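Long-range contact in iron-only hydrogenase system regulator (Thermotoga maritima, PDB 2NZC), which is of unknown function but probably takes part in regulating the iron-only hydrogenase system: residues Lys5-Leu10 and Phe52-Thr57. Sequence-based numbering, arbitrary orientation.
Sequences KRFYIL and FLVLKT
Phe7 lies across the aliphatic chain of Lys56, whose CG sits 3.9 Å from the centre of the Phe7 ring, almost on the ring normal. The lysine reaches there because its CG is anti to the backbone N (chi1 -170°) and the chain then runs extended, a greasy stem carrying its charge onward to Glu45 of the second subunit. Val54 CG1 meets the same ring at its edge. With an alanine in place of Phe7, the Lys56 stem would probably lose the face it lies on and Val54 CG1 its ring edge. Beneath, six backbone hydrogen bonds join the antiparallel pairs Arg6-Thr57, Tyr8-Leu55 and Leu10-Leu53. On the opposite face buried leucines pack together, Leu10 CD1 touching Leu55 CD1 at 3.7 Å. At the exposed end Lys5 lays CB and CG along the Thr57 backbone, and polar links take over beside it: a water bonded to Tyr8 OH (2.6 Å) donates to Thr57 O, and Arg6 NE and NH2 each make a weak bond to that hydroxyl. Strands 6-15 and 48-57 are the central pair of a four-stranded ACT-like sheet, between 75-81 and 35-43; helix 59-69 packs on Tyr8, Leu10 and Leu55, while the Phe7, Ile9 and Val54 face meets the second subunit.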
ATOM      1  N   LYS D   5      -3.879  15.226 -18.066  1.00 39.24           N
ATOM      2  CA  LYS D   5      -3.044  14.687 -17.001  1.00 37.95           C
ATOM      3  C   LYS D   5      -2.669  13.250 -17.342  1.00 37.10           C
ATOM      4  O   LYS D   5      -3.448  12.544 -17.986  1.00 37.49           O
ATOM      5  CB  LYS D   5      -3.784  14.770 -15.677  1.00 38.49           C
ATOM      6  CG  LYS D   5      -3.966  16.197 -15.175  1.00 40.47           C
ATOM      7  CD  LYS D   5      -4.765  16.234 -13.877  1.00 43.21           C
ATOM      8  CE  LYS D   5      -5.141  17.668 -13.528  1.00 46.02           C
ATOM      9  NZ  LYS D   5      -3.932  18.539 -13.487  1.00 46.18           N
ATOM     10  N   ARG D   6      -1.463  12.848 -16.945  1.00 35.30           N
ATOM     11  CA  ARG D   6      -0.933  11.508 -17.160  1.00 33.95           C
ATOM     12  C   ARG D   6      -0.576  10.867 -15.819  1.00 32.78           C
ATOM     13  O   ARG D   6      -0.347  11.560 -14.845  1.00 31.81           O
ATOM     14  CB  ARG D   6       0.333  11.604 -18.014  1.00 33.82           C
ATOM     15  CG  ARG D   6       0.040  11.603 -19.515  1.00 38.53           C
ATOM     16  CD  ARG D   6       1.070  12.365 -20.387  1.00 44.42           C
ATOM     17  NE  ARG D   6       2.471  12.295 -19.936  1.00 49.91           N
ATOM     18  CZ  ARG D   6       3.258  11.212 -19.952  1.00 51.06           C
ATOM     19  NH1 ARG D   6       2.810  10.028 -20.363  1.00 51.17           N
ATOM     20  NH2 ARG D   6       4.514  11.313 -19.527  1.00 51.73           N
ATOM     21  N   PHE D   7      -0.507   9.542 -15.782  1.00 31.53           N
ATOM     22  CA  PHE D   7      -0.074   8.842 -14.605  1.00 31.87           C
ATOM     23  C   PHE D   7       1.445   8.728 -14.533  1.00 31.88           C
ATOM     24  O   PHE D   7       2.125   8.448 -15.534  1.00 30.68           O
ATOM     25  CB  PHE D   7      -0.684   7.432 -14.557  1.00 32.17           C
ATOM     26  CG  PHE D   7      -2.150   7.416 -14.283  1.00 33.22           C
ATOM     27  CD1 PHE D   7      -3.058   7.570 -15.319  1.00 35.60           C
ATOM     28  CD2 PHE D   7      -2.626   7.205 -12.990  1.00 36.91           C
ATOM     29  CE1 PHE D   7      -4.440   7.549 -15.084  1.00 37.35           C
ATOM     30  CE2 PHE D   7      -4.015   7.183 -12.746  1.00 38.01           C
ATOM     31  CZ  PHE D   7      -4.913   7.367 -13.803  1.00 35.60           C
ATOM     32  N   TYR D   8       1.948   8.902 -13.324  1.00 32.30           N
ATOM     33  CA  TYR D   8       3.360   8.752 -13.033  1.00 33.56           C
ATOM     34  C   TYR D   8       3.498   7.933 -11.797  1.00 34.08           C
ATOM     35  O   TYR D   8       2.644   8.001 -10.875  1.00 33.96           O
ATOM     36  CB  TYR D   8       4.034  10.118 -12.814  1.00 33.60           C
ATOM     37  CG  TYR D   8       3.992  11.019 -14.037  1.00 33.43           C
ATOM     38  CD1 TYR D   8       5.020  11.010 -14.980  1.00 34.91           C
ATOM     39  CD2 TYR D   8       2.920  11.871 -14.242  1.00 34.38           C
ATOM     40  CE1 TYR D   8       4.957  11.833 -16.118  1.00 34.45           C
ATOM     41  CE2 TYR D   8       2.843  12.703 -15.347  1.00 31.03           C
ATOM     42  CZ  TYR D   8       3.865  12.678 -16.280  1.00 33.62           C
ATOM     43  OH  TYR D   8       3.776  13.500 -17.365  1.00 33.24           O
ATOM     44  N   ILE D   9       4.586   7.167 -11.764  1.00 34.57           N
ATOM     45  CA  ILE D   9       5.003   6.451 -10.569  1.00 36.39           C
ATOM     46  C   ILE D   9       6.270   7.120  -9.979  1.00 36.63           C
ATOM     47  O   ILE D   9       7.239   7.415 -10.715  1.00 36.54           O
ATOM     48  CB  ILE D   9       5.295   4.990 -10.933  1.00 37.50           C
ATOM     49  CG1 ILE D   9       4.006   4.290 -11.358  1.00 37.53           C
ATOM     50  CG2 ILE D   9       5.947   4.270  -9.777  1.00 39.31           C
ATOM     51  CD1 ILE D   9       4.205   3.376 -12.540  1.00 38.68           C
ATOM     52  N   LEU D  10       6.278   7.333  -8.664  1.00 36.65           N
ATOM     53  CA  LEU D  10       7.458   7.863  -7.984  1.00 37.33           C
ATOM     54  C   LEU D  10       7.881   6.928  -6.875  1.00 37.22           C
ATOM     55  O   LEU D  10       7.057   6.505  -6.051  1.00 36.80           O
ATOM     56  CB  LEU D  10       7.152   9.225  -7.380  1.00 38.69           C
ATOM     57  CG  LEU D  10       7.563  10.386  -8.267  1.00 40.80           C
ATOM     58  CD1 LEU D  10       6.418  10.614  -9.197  1.00 44.53           C
ATOM     59  CD2 LEU D  10       7.802  11.610  -7.407  1.00 42.54           C
ATOM     60  N   PHE D  52       6.276   4.968  -2.024  1.00 34.76           N
ATOM     61  CA  PHE D  52       5.794   4.789  -3.372  1.00 35.26           C
ATOM     62  C   PHE D  52       4.637   5.743  -3.545  1.00 34.81           C
ATOM     63  O   PHE D  52       3.766   5.814  -2.662  1.00 34.62           O
ATOM     64  CB  PHE D  52       5.219   3.383  -3.585  1.00 36.09           C
ATOM     65  CG  PHE D  52       6.193   2.249  -3.343  1.00 38.55           C
ATOM     66  CD1 PHE D  52       7.163   1.938  -4.280  1.00 41.56           C
ATOM     67  CD2 PHE D  52       6.054   1.424  -2.232  1.00 37.79           C
ATOM     68  CE1 PHE D  52       8.022   0.854  -4.081  1.00 41.10           C
ATOM     69  CE2 PHE D  52       6.924   0.341  -2.038  1.00 36.00           C
ATOM     70  CZ  PHE D  52       7.884   0.076  -2.957  1.00 35.69           C
ATOM     71  N   LEU D  53       4.600   6.434  -4.691  1.00 33.99           N
ATOM     72  CA  LEU D  53       3.492   7.347  -5.046  1.00 32.88           C
ATOM     73  C   LEU D  53       2.992   7.030  -6.451  1.00 32.37           C
ATOM     74  O   LEU D  53       3.783   6.678  -7.351  1.00 32.45           O
ATOM     75  CB  LEU D  53       3.984   8.822  -5.047  1.00 32.85           C
ATOM     76  CG  LEU D  53       4.639   9.379  -3.771  1.00 31.40           C
ATOM     77  CD1 LEU D  53       5.092  10.784  -4.021  1.00 35.43           C
ATOM     78  CD2 LEU D  53       3.622   9.451  -2.655  1.00 33.68           C
ATOM     79  N   VAL D  54       1.678   7.125  -6.626  1.00 31.82           N
ATOM     80  CA  VAL D  54       1.050   7.197  -7.953  1.00 30.60           C
ATOM     81  C   VAL D  54       0.431   8.598  -8.037  1.00 31.96           C
ATOM     82  O   VAL D  54      -0.276   9.020  -7.112  1.00 30.72           O
ATOM     83  CB  VAL D  54      -0.053   6.110  -8.151  1.00 29.76           C
ATOM     84  CG1 VAL D  54      -0.663   6.244  -9.590  1.00 30.92           C
ATOM     85  CG2 VAL D  54       0.557   4.710  -7.974  1.00 30.29           C
ATOM     86  N   LEU D  55       0.717   9.327  -9.122  1.00 32.10           N
ATOM     87  CA  LEU D  55       0.125  10.631  -9.327  1.00 33.12           C
ATOM     88  C   LEU D  55      -0.566  10.587 -10.648  1.00 33.08           C
ATOM     89  O   LEU D  55      -0.167   9.825 -11.531  1.00 33.75           O
ATOM     90  CB  LEU D  55       1.196  11.727  -9.388  1.00 34.18           C
ATOM     91  CG  LEU D  55       1.832  12.082  -8.039  1.00 35.57           C
ATOM     92  CD1 LEU D  55       3.100  11.292  -7.822  1.00 37.89           C
ATOM     93  CD2 LEU D  55       2.076  13.581  -7.993  1.00 36.12           C
ATOM     94  N   LYS D  56      -1.619  11.377 -10.790  1.00 32.99           N
ATOM     95  CA  LYS D  56      -2.123  11.686 -12.117  1.00 32.24           C
ATOM     96  C   LYS D  56      -2.050  13.200 -12.242  1.00 32.20           C
ATOM     97  O   LYS D  56      -2.781  13.917 -11.574  1.00 31.57           O
ATOM     98  CB  LYS D  56      -3.543  11.182 -12.324  1.00 32.71           C
ATOM     99  CG  LYS D  56      -3.989  11.278 -13.794  1.00 31.29           C
ATOM    100  CD  LYS D  56      -5.437  10.904 -13.962  1.00 34.91           C
ATOM    101  CE  LYS D  56      -5.900  11.150 -15.382  1.00 36.39           C
ATOM    102  NZ  LYS D  56      -7.368  11.385 -15.386  1.00 39.38           N
ATOM    103  N   THR D  57      -1.137  13.692 -13.066  1.00 31.09           N
ATOM    104  CA  THR D  57      -0.864  15.113 -13.042  1.00 30.55           C
ATOM    105  C   THR D  57      -0.264  15.622 -14.346  1.00 30.08           C
ATOM    106  O   THR D  57      -0.144  14.883 -15.323  1.00 29.60           O
ATOM    107  CB  THR D  57      -0.009  15.512 -11.805  1.00 30.10           C
ATOM    108  OG1 THR D  57      -0.120  16.931 -11.613  1.00 32.77           O
ATOM    109  CG2 THR D  57       1.429  15.136 -11.989  1.00 32.71           C
TER
HETATM  110  O   HOH W   1       1.666  15.014 -17.526  1.00 35.38           O